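Local coordinates for protein peptide synthetase, module 7 (Actinoplanes teichomyceticus, PDB 4TX3) that belongs to the condensation-domain family within a peptide synthetase and probably recruits tailoring oxygenases to the carrier-bound peptide during glycopeptide antibiotic assembly, at residues L272-G277 and R452-L457; A268-L273 and T312-D317; L264-L269 and A325-A330; G236-R241 and D430-L435. One frame throughout, in Å; residues are numbered along the deposited sequence.

Contact 1. Residues L272-G277 and R452-L457; sequences LLTRYG and RRISDL
Arg275 reaches across to Leu457, whose carbonyl oxygen accepts from two of its guanidinium nitrogens at the place where helix 261-278 ends in a Schellman motif. Both bonds are weak. Arg275 NH2 lies 3.3 Å and Arg275 NE 3.4 Å from Leu457 O, each with an N-H...O angle of only 131°, so neither hydrogen points well at the acceptor, which sits obliquely to the guanidinium plane. Gly277, at positive phi, takes the C-prime position, with Ala278 N bonded to Leu273 O and Gly277 N to Thr274 O.

The arginine chain leaves with CG opposite the backbone N (chi1 -165°) and bends at chi2, which carries Arg275 CD to 3.5 Å from Ile454 O. That oxygen lies near the guanidinium plane, at its edge, and already accepts Leu457 N in the short 3-10 turn at 454-456. It touches the arginine without a hydrogen bond; Leu457 O, just after the turn, is the acceptor. Putting a leucine at Arg275 would probably leave Leu457 O without its two weak N-H donors and take the long chain off Ile454 O.

Inward, the contact turns apolar. Ile454 and Leu457 both also pack on Met271, one turn back along the helix. Thr274 directs its polar branch elsewhere, OG1 being bonded to Gly279 O just beyond the helix, and gives its methyl to the loop. The Thr274 and Ile454 side chains meet at about a right angle, with Thr274 CG2 4.0 Å from Ile454 CG2 and 4.1 Å from Ile454 CD1.

Contact 2. Residues A268-L273 and T312-D317; sequences ALAMLL and TDLSAD
Asp313 OD1, gripped by both Ser315 N and Ser315 OG, braces the turn from which Leu314 reaches across to Ala270. Ser315 N donates over 3.1 Å to Asp313 OD1, coming from above the carboxylate plane, 49° out of it. Ser315 OG donates to Asp313 OD1 at 3.0 Å on the syn side, nearer the plane at 24°, and from the same face as the amide. Two donors on one oxygen limit how the carboxylate can turn, and the backbone bond makes this an Asx turn. Arg326 of helix 320-334 also holds the turn, donating to Asp313 O and Ser315 O.

No hydrogen bond crosses the contact; it is made by one methyl set against side chains and helix backbone alike. Leu314 sets CG opposite its own carbonyl carbon (chi1 -61°), and a single branch, CD2, does all the touching. Leu314 CD2 lies 3.8 Å from Ala270 CB and equally far from Ala270 O, so the methyl rests on both the side chain and the backbone of the helix. It also approaches Met271, 4.0 Å from Met271 N and 4.3 Å from Met271 CG. All three touching residues are buried. Leu282 and Val323 also pack on Leu314, while Phe320 and Val323 flank Met271, so helix 320-334 joins the cluster.

The arrangement is that of an alpha/beta layer: helix 261-278 lies against the antiparallel pair 281-288 and 306-313, and an Asx turn opens the connection from strand 306-313 toward the next helix, within the acyltransferase-like fold of condensation domains.

Contact 3. Residues L264-L269 and A325-A330; sequences LVQAAL and ARVQEA
The Gln266 amide presents one of its flat sides to Val327, and a single methyl, CG1, stands over it. Val327 CG1 is 4.0 Å from Gln266 CD and 4.0 Å from Gln266 OE1, with NE2 scarcely farther, the near-equal spacing expected of a carbon above the plane and not beside it. No atom of segment 325-330 bonds to the amide edge. Gln266 lays its chain out straight, CG opposite the backbone N (chi1 -178°) and the rest extended, so the flat end arrives beneath the valine, the two side chains meeting at a slant.

The other valine branch works on the helix backbone. Val327 CG2 lies 4.1 Å from Ala267 CA and 4.3 Å from Ala267 CB, resting on the small residue next to the glutamine. The close approach of the two backbones fits this: Ala267 CA and Val327 CA are 6.5 Å apart, a spacing that a methyl side chain permits. Phe320, Val323 and Val324 of the second helix also reach Ala267, while Thr312 of strand 306-313 packs on Val327.

Helices 261-278 and 320-334 are therefore joined here without any hydrogen bond between the segments. The contact rests on dispersion and shape, with one beta-branched residue straddling an alanine and the face of an amide, so its hold depends on close fit rather than on any directional bond.

Contact 4. Residues G236-R241 and D430-L435; sequences GTVALR and DTAASL
Val238 points its CB from the strand toward helix residues Ala432 and Ala433, and the two methyls beyond it divide the work. CG1, opposite the carbonyl carbon (chi1 -62°), faces both alanine methyls about equally: Val238 CG1 lies 4.3 Å from Ala432 CB and 4.4 Å from Ala433 CB. The same methyl is 4.2 Å from Ala433 N, so it also meets the helix backbone where the two residues join. CG2 takes the crowded position between the backbone N and the carbonyl carbon. From there Val238 CG2 comes to 3.7 Å of Ala432 O, the closest approach of the contact, and to 4.1 Å of Ala432 C.

The valine belongs to strand 235-242, an outermost strand of a mixed four-stranded sheet that pairs antiparallel with strand 413-423, Val238 bonding through its backbone to Leu420. Helix 429-448 packs on this sheet, and His429 and Ala436 also reach Val238 from it. Alanines on the helix allow the close approach of the backbones, Val238 CA and Ala433 CA being 6.1 Å apart. On the helix itself, Asp430 O accepts from Ser434 N and also from Ser434 OG, the hydroxyl at 3.0 Å and the two donors approaching opposite faces of the carbonyl.

Contacts 1, 2 and 3 all use helix 261-278, reading from its C-terminal end inward, whereas contact 4 joins helix 429-448 to a different sheet. Contacts 2, 3 and 4 are buried and rest on methyl packing without a hydrogen bond across them. Contact 1, at the helix end and farthest from the chain centre, is partly buried and the only one with hydrogen bonds between its segments, both weak. Contacts 1 and 2 touch through Asp317, which bonds to Ser455 and Arg453, and contacts 2 and 3 through Arg326 on the 313-315 turn. Contact 4 meets contacts 1 and 2 lightly, by Leu435 packing on Leu272 and Tyr276, and does not touch contact 3.

Contact 1. Residues L272-G277 and R452-L457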
loop_
_atom_site.group_PDB
_atom_site.type_symbol
_atom_site.label_atom_id
_atom_site.label_comp_id
_atom_site.label_asym_id
_atom_site.label_seq_id
_atom_site.Cartn_x
_atom_site.Cartn_y
_atom_site.Cartn_z
ATOM N N LEU B 272 9.926 -30.874 -12.838
ATOM C CA LEU B 272 9.221 -31.886 -12.071
ATOM C C LEU B 272 8.154 -32.541 -12.921
ATOM O O LEU B 272 7.984 -33.757 -12.879
ATOM C CB LEU B 272 8.608 -31.289 -10.809
ATOM C CG LEU B 272 7.782 -32.223 -9.923
ATOM C CD1 LEU B 272 8.596 -33.423 -9.426
ATOM C CD2 LEU B 272 7.205 -31.455 -8.763
ATOM N N LEU B 273 7.437 -31.741 -13.700
ATOM C CA LEU B 273 6.343 -32.283 -14.506
ATOM C C LEU B 273 6.893 -33.170 -15.628
ATOM O O LEU B 273 6.319 -34.206 -15.931
ATOM C CB LEU B 273 5.470 -31.157 -15.067
ATOM C CG LEU B 273 4.652 -30.389 -14.019
ATOM C CD1 LEU B 273 4.111 -29.101 -14.595
ATOM C CD2 LEU B 273 3.511 -31.244 -13.495
ATOM N N THR B 274 8.008 -32.771 -16.237
ATOM C CA THR B 274 8.647 -33.619 -17.230
ATOM C C THR B 274 9.019 -34.949 -16.579
ATOM O O THR B 274 8.788 -36.006 -17.136
ATOM C CB THR B 274 9.906 -32.962 -17.836
ATOM O OG1 THR B 274 9.525 -31.826 -18.625
ATOM C CG2 THR B 274 10.633 -33.949 -18.730
ATOM N N ARG B 275 9.567 -34.873 -15.375
ATOM C CA ARG B 275 9.939 -36.039 -14.590
ATOM C C ARG B 275 8.719 -36.869 -14.164
ATOM O O ARG B 275 8.816 -38.063 -13.961
ATOM C CB ARG B 275 10.732 -35.565 -13.372
ATOM C CG ARG B 275 11.476 -36.643 -12.651
ATOM C CD ARG B 275 12.613 -37.228 -13.480
ATOM N NE ARG B 275 13.411 -38.126 -12.645
ATOM C CZ ARG B 275 13.012 -39.332 -12.234
ATOM N NH1 ARG B 275 11.825 -39.828 -12.583
ATOM N NH2 ARG B 275 13.809 -40.059 -11.472
ATOM N N TYR B 276 7.572 -36.223 -14.007
ATOM C CA TYR B 276 6.334 -36.929 -13.693
ATOM C C TYR B 276 5.727 -37.642 -14.892
ATOM O O TYR B 276 4.812 -38.476 -14.725
ATOM C CB TYR B 276 5.279 -35.982 -13.145
ATOM C CG TYR B 276 4.989 -36.181 -11.672
ATOM C CD1 TYR B 276 3.844 -36.839 -11.251
ATOM C CD2 TYR B 276 5.849 -35.696 -10.711
ATOM C CE1 TYR B 276 3.571 -37.008 -9.915
ATOM C CE2 TYR B 276 5.597 -35.874 -9.377
ATOM C CZ TYR B 276 4.462 -36.522 -8.978
ATOM O OH TYR B 276 4.240 -36.664 -7.627
ATOM N N GLY B 277 6.204 -37.288 -16.094
ATOM C CA GLY B 277 5.724 -37.892 -17.320
ATOM C C GLY B 277 4.938 -36.998 -18.261
ATOM O O GLY B 277 4.242 -37.502 -19.140
ATOM N N ARG B 452 22.302 -29.534 -12.131
ATOM C CA ARG B 452 21.649 -30.821 -12.248
ATOM C C ARG B 452 20.632 -30.845 -13.401
ATOM O O ARG B 452 19.922 -29.857 -13.647
ATOM C CB ARG B 452 20.976 -31.175 -10.921
ATOM C CG ARG B 452 20.275 -32.516 -10.941
ATOM C CD ARG B 452 20.097 -33.066 -9.540
ATOM N NE ARG B 452 21.312 -32.909 -8.753
ATOM C CZ ARG B 452 21.542 -33.571 -7.626
ATOM N NH1 ARG B 452 20.636 -34.438 -7.177
ATOM N NH2 ARG B 452 22.674 -33.370 -6.959
ATOM N N ARG B 453 20.572 -31.975 -14.107
ATOM C CA ARG B 453 19.655 -32.137 -15.239
ATOM C C ARG B 453 18.407 -32.890 -14.815
ATOM O O ARG B 453 18.406 -33.569 -13.776
ATOM C CB ARG B 453 20.337 -32.872 -16.392
ATOM C CG ARG B 453 21.609 -32.204 -16.847
ATOM C CD ARG B 453 22.363 -32.999 -17.899
ATOM N NE ARG B 453 23.608 -32.308 -18.239
ATOM C CZ ARG B 453 23.727 -31.397 -19.204
ATOM N NH1 ARG B 453 22.677 -31.067 -19.951
ATOM N NH2 ARG B 453 24.898 -30.812 -19.425
ATOM N N ILE B 454 17.364 -32.778 -15.638
ATOM C CA ILE B 454 16.058 -33.377 -15.375
ATOM C C ILE B 454 16.140 -34.854 -14.986
ATOM O O ILE B 454 15.478 -35.314 -14.036
ATOM C CB ILE B 454 15.140 -33.236 -16.613
ATOM C CG1 ILE B 454 14.812 -31.766 -16.873
ATOM C CG2 ILE B 454 13.860 -34.010 -16.416
ATOM C CD1 ILE B 454 13.819 -31.550 -18.020
ATOM N N SER B 455 16.968 -35.583 -15.730
ATOM C CA SER B 455 17.138 -37.024 -15.567
ATOM C C SER B 455 17.874 -37.428 -14.277
ATOM O O SER B 455 17.768 -38.574 -13.846
ATOM C CB SER B 455 17.896 -37.594 -16.765
ATOM O OG SER B 455 19.215 -37.071 -16.794
ATOM N N ASP B 456 18.631 -36.504 -13.689
ATOM C CA ASP B 456 19.287 -36.751 -12.410
ATOM C C ASP B 456 18.480 -36.301 -11.194
ATOM O O ASP B 456 19.007 -36.321 -10.094
ATOM C CB ASP B 456 20.643 -36.042 -12.313
ATOM C CG ASP B 456 21.482 -36.177 -13.556
ATOM O OD1 ASP B 456 21.446 -37.264 -14.198
ATOM O OD2 ASP B 456 22.211 -35.186 -13.853
ATOM N N LEU B 457 17.242 -35.851 -11.383
ATOM C CA LEU B 457 16.434 -35.401 -10.253
ATOM C C LEU B 457 15.965 -36.607 -9.442
ATOM O O LEU B 457 15.392 -37.553 -9.985
ATOM C CB LEU B 457 15.231 -34.577 -10.718
ATOM C CG LEU B 457 15.502 -33.224 -11.387
ATOM C CD1 LEU B 457 14.199 -32.513 -11.727
ATOM C CD2 LEU B 457 16.408 -32.313 -10.556
#

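Contact 2. Residues A268-L273 and T312-D317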
loop_
_atom_site.group_PDB
_atom_site.type_symbol
_atom_site.label_atom_id
_atom_site.label_comp_id
_atom_site.label_asym_id
_atom_site.label_seq_id
_atom_site.Cartn_x
_atom_site.Cartn_y
_atom_site.Cartn_z
ATOM N N ALA B 268 11.871 -25.106 -11.968
ATOM C CA ALA B 268 11.894 -26.315 -11.162
ATOM C C ALA B 268 10.620 -27.158 -11.323
ATOM O O ALA B 268 10.692 -28.375 -11.518
ATOM C CB ALA B 268 12.108 -25.944 -9.695
ATOM N N LEU B 269 9.462 -26.505 -11.249
ATOM C CA LEU B 269 8.178 -27.184 -11.441
ATOM C C LEU B 269 8.069 -27.821 -12.836
ATOM O O LEU B 269 7.543 -28.936 -12.980
ATOM C CB LEU B 269 7.017 -26.209 -11.226
ATOM C CG LEU B 269 5.611 -26.752 -11.511
ATOM C CD1 LEU B 269 5.233 -27.882 -10.581
ATOM C CD2 LEU B 269 4.579 -25.637 -11.445
ATOM N N ALA B 270 8.567 -27.116 -13.855
ATOM C CA ALA B 270 8.535 -27.645 -15.213
ATOM C C ALA B 270 9.403 -28.908 -15.294
ATOM O O ALA B 270 9.039 -29.879 -15.963
ATOM C CB ALA B 270 9.000 -26.584 -16.237
ATOM N N MET B 271 10.546 -28.902 -14.612
ATOM C CA MET B 271 11.401 -30.086 -14.587
ATOM C C MET B 271 10.692 -31.222 -13.865
ATOM O O MET B 271 10.833 -32.394 -14.233
ATOM C CB MET B 271 12.737 -29.799 -13.902
ATOM C CG MET B 271 13.670 -28.949 -14.721
ATOM S SD MET B 271 15.048 -28.380 -13.708
ATOM C CE MET B 271 16.345 -29.553 -14.144
ATOM N N LEU B 272 9.926 -30.874 -12.838
ATOM C CA LEU B 272 9.221 -31.886 -12.071
ATOM C C LEU B 272 8.154 -32.541 -12.921
ATOM O O LEU B 272 7.984 -33.757 -12.879
ATOM C CB LEU B 272 8.608 -31.289 -10.809
ATOM C CG LEU B 272 7.782 -32.223 -9.923
ATOM C CD1 LEU B 272 8.596 -33.423 -9.426
ATOM C CD2 LEU B 272 7.205 -31.455 -8.763
ATOM N N LEU B 273 7.437 -31.741 -13.700
ATOM C CA LEU B 273 6.343 -32.283 -14.506
ATOM C C LEU B 273 6.893 -33.170 -15.628
ATOM O O LEU B 273 6.319 -34.206 -15.931
ATOM C CB LEU B 273 5.470 -31.157 -15.067
ATOM C CG LEU B 273 4.652 -30.389 -14.019
ATOM C CD1 LEU B 273 4.111 -29.101 -14.595
ATOM C CD2 LEU B 273 3.511 -31.244 -13.495
ATOM N N THR B 312 7.093 -23.754 -22.214
ATOM C CA THR B 312 8.501 -24.018 -21.983
ATOM C C THR B 312 8.889 -25.304 -22.680
ATOM O O THR B 312 8.140 -26.269 -22.658
ATOM C CB THR B 312 8.811 -24.081 -20.468
ATOM O OG1 THR B 312 8.584 -22.783 -19.896
ATOM C CG2 THR B 312 10.256 -24.459 -20.228
ATOM N N ASP B 313 10.045 -25.292 -23.336
ATOM C CA ASP B 313 10.557 -26.469 -24.023
ATOM C C ASP B 313 11.675 -27.122 -23.218
ATOM O O ASP B 313 12.720 -26.516 -23.011
ATOM C CB ASP B 313 11.049 -26.089 -25.419
ATOM C CG ASP B 313 11.762 -27.239 -26.139
ATOM O OD1 ASP B 313 11.591 -28.421 -25.766
ATOM O OD2 ASP B 313 12.491 -26.952 -27.110
ATOM N N LEU B 314 11.459 -28.369 -22.796
ATOM C CA LEU B 314 12.403 -29.059 -21.911
ATOM C C LEU B 314 13.153 -30.216 -22.566
ATOM O O LEU B 314 13.627 -31.118 -21.877
ATOM C CB LEU B 314 11.677 -29.580 -20.672
ATOM C CG LEU B 314 11.045 -28.443 -19.873
ATOM C CD1 LEU B 314 9.525 -28.523 -19.960
ATOM C CD2 LEU B 314 11.520 -28.454 -18.439
ATOM N N SER B 315 13.280 -30.187 -23.886
ATOM C CA SER B 315 14.003 -31.244 -24.581
ATOM C C SER B 315 15.511 -31.142 -24.355
ATOM O O SER B 315 16.014 -30.087 -23.967
ATOM C CB SER B 315 13.689 -31.213 -26.086
ATOM O OG SER B 315 14.051 -29.972 -26.668
ATOM N N ALA B 316 16.197 -32.268 -24.578
ATOM C CA ALA B 316 17.661 -32.432 -24.494
ATOM C C ALA B 316 18.222 -32.434 -23.071
ATOM O O ALA B 316 19.325 -31.952 -22.849
ATOM C CB ALA B 316 18.361 -31.375 -25.318
ATOM N N ASP B 317 17.469 -33.008 -22.134
ATOM C CA ASP B 317 17.879 -33.146 -20.736
ATOM C C ASP B 317 18.620 -31.923 -20.177
ATOM O O ASP B 317 19.779 -32.024 -19.766
ATOM C CB ASP B 317 18.743 -34.394 -20.572
ATOM C CG ASP B 317 18.614 -35.003 -19.190
ATOM O OD1 ASP B 317 17.473 -35.080 -18.675
ATOM O OD2 ASP B 317 19.651 -35.405 -18.620
#

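Contact 3. Residues L264-L269 and A325-A330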
loop_
_atom_site.group_PDB
_atom_site.type_symbol
_atom_site.label_atom_id
_atom_site.label_comp_id
_atom_site.label_asym_id
_atom_site.label_seq_id
_atom_site.Cartn_x
_atom_site.Cartn_y
_atom_site.Cartn_z
ATOM N N LEU B 264 12.524 -18.993 -11.212
ATOM C CA LEU B 264 13.293 -20.141 -10.741
ATOM C C LEU B 264 12.387 -21.296 -10.365
ATOM O O LEU B 264 12.660 -22.446 -10.710
ATOM C CB LEU B 264 14.154 -19.771 -9.536
ATOM C CG LEU B 264 15.314 -18.804 -9.764
ATOM C CD1 LEU B 264 16.185 -18.767 -8.544
ATOM C CD2 LEU B 264 16.126 -19.207 -10.948
ATOM N N VAL B 265 11.315 -20.983 -9.646
ATOM C CA VAL B 265 10.356 -21.992 -9.202
ATOM C C VAL B 265 9.574 -22.517 -10.407
ATOM O O VAL B 265 9.236 -23.700 -10.490
ATOM C CB VAL B 265 9.385 -21.415 -8.128
ATOM C CG1 VAL B 265 8.333 -22.431 -7.745
ATOM C CG2 VAL B 265 10.169 -20.956 -6.889
ATOM N N GLN B 266 9.297 -21.637 -11.359
ATOM C CA GLN B 266 8.626 -22.082 -12.570
ATOM C C GLN B 266 9.493 -23.088 -13.323
ATOM O O GLN B 266 8.988 -24.083 -13.853
ATOM C CB GLN B 266 8.285 -20.899 -13.458
ATOM C CG GLN B 266 7.550 -21.293 -14.694
ATOM C CD GLN B 266 7.133 -20.087 -15.483
ATOM O OE1 GLN B 266 7.192 -18.965 -14.975
ATOM N NE2 GLN B 266 6.718 -20.297 -16.742
ATOM N N ALA B 267 10.801 -22.837 -13.350
ATOM C CA ALA B 267 11.735 -23.774 -13.975
ATOM C C ALA B 267 11.662 -25.127 -13.282
ATOM O O ALA B 267 11.411 -26.156 -13.914
ATOM C CB ALA B 267 13.143 -23.230 -13.925
ATOM N N ALA B 268 11.871 -25.106 -11.968
ATOM C CA ALA B 268 11.894 -26.315 -11.162
ATOM C C ALA B 268 10.620 -27.158 -11.323
ATOM O O ALA B 268 10.692 -28.375 -11.518
ATOM C CB ALA B 268 12.108 -25.944 -9.695
ATOM N N LEU B 269 9.462 -26.505 -11.249
ATOM C CA LEU B 269 8.178 -27.184 -11.441
ATOM C C LEU B 269 8.069 -27.821 -12.836
ATOM O O LEU B 269 7.543 -28.936 -12.980
ATOM C CB LEU B 269 7.017 -26.209 -11.226
ATOM C CG LEU B 269 5.611 -26.752 -11.511
ATOM C CD1 LEU B 269 5.233 -27.882 -10.581
ATOM C CD2 LEU B 269 4.579 -25.637 -11.445
ATOM N N ALA B 325 16.968 -20.151 -18.025
ATOM C CA ALA B 325 17.231 -19.252 -19.134
ATOM C C ALA B 325 16.153 -19.363 -20.227
ATOM O O ALA B 325 15.775 -18.344 -20.823
ATOM C CB ALA B 325 18.619 -19.524 -19.711
ATOM N N ARG B 326 15.646 -20.575 -20.482
ATOM C CA ARG B 326 14.534 -20.740 -21.439
ATOM C C ARG B 326 13.235 -20.108 -20.927
ATOM O O ARG B 326 12.489 -19.493 -21.696
ATOM C CB ARG B 326 14.280 -22.216 -21.751
ATOM C CG ARG B 326 15.324 -22.857 -22.612
ATOM C CD ARG B 326 15.048 -24.332 -22.840
ATOM N NE ARG B 326 16.286 -25.038 -23.169
ATOM C CZ ARG B 326 16.386 -26.353 -23.346
ATOM N NH1 ARG B 326 15.319 -27.144 -23.238
ATOM N NH2 ARG B 326 17.565 -26.877 -23.640
ATOM N N VAL B 327 12.966 -20.285 -19.633
ATOM C CA VAL B 327 11.803 -19.682 -18.992
ATOM C C VAL B 327 11.907 -18.168 -19.080
ATOM O O VAL B 327 10.974 -17.489 -19.505
ATOM C CB VAL B 327 11.680 -20.119 -17.503
ATOM C CG1 VAL B 327 10.783 -19.158 -16.700
ATOM C CG2 VAL B 327 11.194 -21.559 -17.407
ATOM N N GLN B 328 13.070 -17.656 -18.701
ATOM C CA GLN B 328 13.286 -16.229 -18.596
ATOM C C GLN B 328 13.199 -15.581 -19.966
ATOM O O GLN B 328 12.642 -14.494 -20.115
ATOM C CB GLN B 328 14.635 -15.956 -17.935
ATOM C CG GLN B 328 15.062 -14.502 -17.924
ATOM C CD GLN B 328 16.401 -14.304 -17.221
ATOM O OE1 GLN B 328 16.963 -15.252 -16.643
ATOM N NE2 GLN B 328 16.922 -13.072 -17.262
ATOM N N GLU B 329 13.730 -16.254 -20.975
ATOM C CA GLU B 329 13.616 -15.735 -22.323
ATOM C C GLU B 329 12.152 -15.700 -22.775
ATOM O O GLU B 329 11.683 -14.678 -23.272
ATOM C CB GLU B 329 14.444 -16.564 -23.292
ATOM C CG GLU B 329 14.293 -16.103 -24.706
ATOM C CD GLU B 329 15.331 -16.707 -25.615
ATOM O OE1 GLU B 329 14.998 -17.697 -26.308
ATOM O OE2 GLU B 329 16.475 -16.194 -25.636
ATOM N N ALA B 330 11.439 -16.809 -22.582
ATOM C CA ALA B 330 10.023 -16.901 -22.932
ATOM C C ALA B 330 9.163 -15.861 -22.209
ATOM O O ALA B 330 8.295 -15.244 -22.819
ATOM C CB ALA B 330 9.502 -18.300 -22.641
#

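Contact 4. Residues G236-R241 and D430-L435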
loop_
_atom_site.group_PDB
_atom_site.type_symbol
_atom_site.label_atom_id
_atom_site.label_comp_id
_atom_site.label_asym_id
_atom_site.label_seq_id
_atom_site.Cartn_x
_atom_site.Cartn_y
_atom_site.Cartn_z
ATOM N N GLY B 236 -9.131 -29.484 -2.897
ATOM C CA GLY B 236 -8.457 -29.789 -1.651
ATOM C C GLY B 236 -7.149 -29.031 -1.615
ATOM O O GLY B 236 -6.736 -28.464 -2.625
ATOM N N THR B 237 -6.488 -29.010 -0.464
ATOM C CA THR B 237 -5.179 -28.382 -0.379
ATOM C C THR B 237 -4.208 -29.232 0.404
ATOM O O THR B 237 -4.617 -30.106 1.148
ATOM C CB THR B 237 -5.241 -26.992 0.274
ATOM O OG1 THR B 237 -5.831 -27.095 1.574
ATOM C CG2 THR B 237 -6.068 -26.047 -0.562
ATOM N N VAL B 238 -2.917 -28.980 0.195
ATOM C CA VAL B 238 -1.837 -29.569 0.968
ATOM C C VAL B 238 -0.791 -28.479 1.190
ATOM O O VAL B 238 -0.443 -27.740 0.262
ATOM C CB VAL B 238 -1.189 -30.801 0.261
ATOM C CG1 VAL B 238 -2.202 -31.904 0.074
ATOM C CG2 VAL B 238 -0.613 -30.426 -1.101
ATOM N N ALA B 239 -0.311 -28.357 2.424
ATOM C CA ALA B 239 0.700 -27.365 2.747
ATOM C C ALA B 239 2.039 -27.795 2.193
ATOM O O ALA B 239 2.214 -28.928 1.745
ATOM C CB ALA B 239 0.795 -27.146 4.248
ATOM N N LEU B 240 2.998 -26.889 2.265
ATOM C CA LEU B 240 4.251 -27.085 1.583
ATOM C C LEU B 240 5.240 -26.074 2.132
ATOM O O LEU B 240 4.901 -24.890 2.240
ATOM C CB LEU B 240 4.018 -26.918 0.078
ATOM C CG LEU B 240 5.083 -26.746 -0.990
ATOM C CD1 LEU B 240 4.386 -26.905 -2.310
ATOM C CD2 LEU B 240 5.719 -25.382 -0.929
ATOM N N ARG B 241 6.445 -26.525 2.482
ATOM C CA ARG B 241 7.490 -25.604 2.908
ATOM C C ARG B 241 8.841 -25.891 2.250
ATOM O O ARG B 241 9.213 -27.041 2.090
ATOM C CB ARG B 241 7.659 -25.636 4.432
ATOM C CG ARG B 241 8.582 -24.517 4.932
ATOM C CD ARG B 241 9.157 -24.719 6.335
ATOM N NE ARG B 241 10.285 -23.808 6.532
ATOM C CZ ARG B 241 10.161 -22.540 6.916
ATOM N NH1 ARG B 241 8.957 -22.033 7.176
ATOM N NH2 ARG B 241 11.238 -21.779 7.046
ATOM N N ASP B 430 -3.360 -37.780 -1.236
ATOM C CA ASP B 430 -2.008 -38.361 -1.191
ATOM C C ASP B 430 -1.239 -38.143 -2.499
ATOM O O ASP B 430 -0.029 -37.911 -2.485
ATOM C CB ASP B 430 -2.052 -39.864 -0.838
ATOM C CG ASP B 430 -2.898 -40.699 -1.806
ATOM O OD1 ASP B 430 -2.904 -40.435 -3.034
ATOM O OD2 ASP B 430 -3.545 -41.662 -1.329
ATOM N N THR B 431 -1.944 -38.217 -3.623
ATOM C CA THR B 431 -1.356 -37.863 -4.902
ATOM C C THR B 431 -0.823 -36.432 -4.866
ATOM O O THR B 431 0.286 -36.172 -5.319
ATOM C CB THR B 431 -2.368 -38.009 -6.045
ATOM O OG1 THR B 431 -2.959 -39.311 -5.985
ATOM C CG2 THR B 431 -1.684 -37.838 -7.393
ATOM N N ALA B 432 -1.602 -35.514 -4.300
ATOM C CA ALA B 432 -1.216 -34.107 -4.281
ATOM C C ALA B 432 -0.105 -33.861 -3.284
ATOM O O ALA B 432 0.727 -32.968 -3.474
ATOM C CB ALA B 432 -2.398 -33.244 -3.966
ATOM N N ALA B 433 -0.099 -34.658 -2.219
ATOM C CA ALA B 433 0.912 -34.546 -1.184
ATOM C C ALA B 433 2.295 -34.973 -1.698
ATOM O O ALA B 433 3.313 -34.362 -1.352
ATOM C CB ALA B 433 0.509 -35.375 0.029
ATOM N N SER B 434 2.321 -36.014 -2.524
ATOM C CA SER B 434 3.536 -36.442 -3.207
ATOM C C SER B 434 4.084 -35.353 -4.126
ATOM O O SER B 434 5.282 -35.042 -4.112
ATOM C CB SER B 434 3.268 -37.703 -4.024
ATOM O OG SER B 434 2.774 -38.730 -3.200
ATOM N N LEU B 435 3.195 -34.785 -4.931
ATOM C CA LEU B 435 3.552 -33.680 -5.795
ATOM C C LEU B 435 4.150 -32.537 -5.018
ATOM O O LEU B 435 5.200 -32.023 -5.395
ATOM C CB LEU B 435 2.333 -33.178 -6.568
ATOM C CG LEU B 435 2.260 -33.639 -8.019
ATOM C CD1 LEU B 435 0.931 -33.219 -8.606
ATOM C CD2 LEU B 435 3.443 -33.087 -8.824
#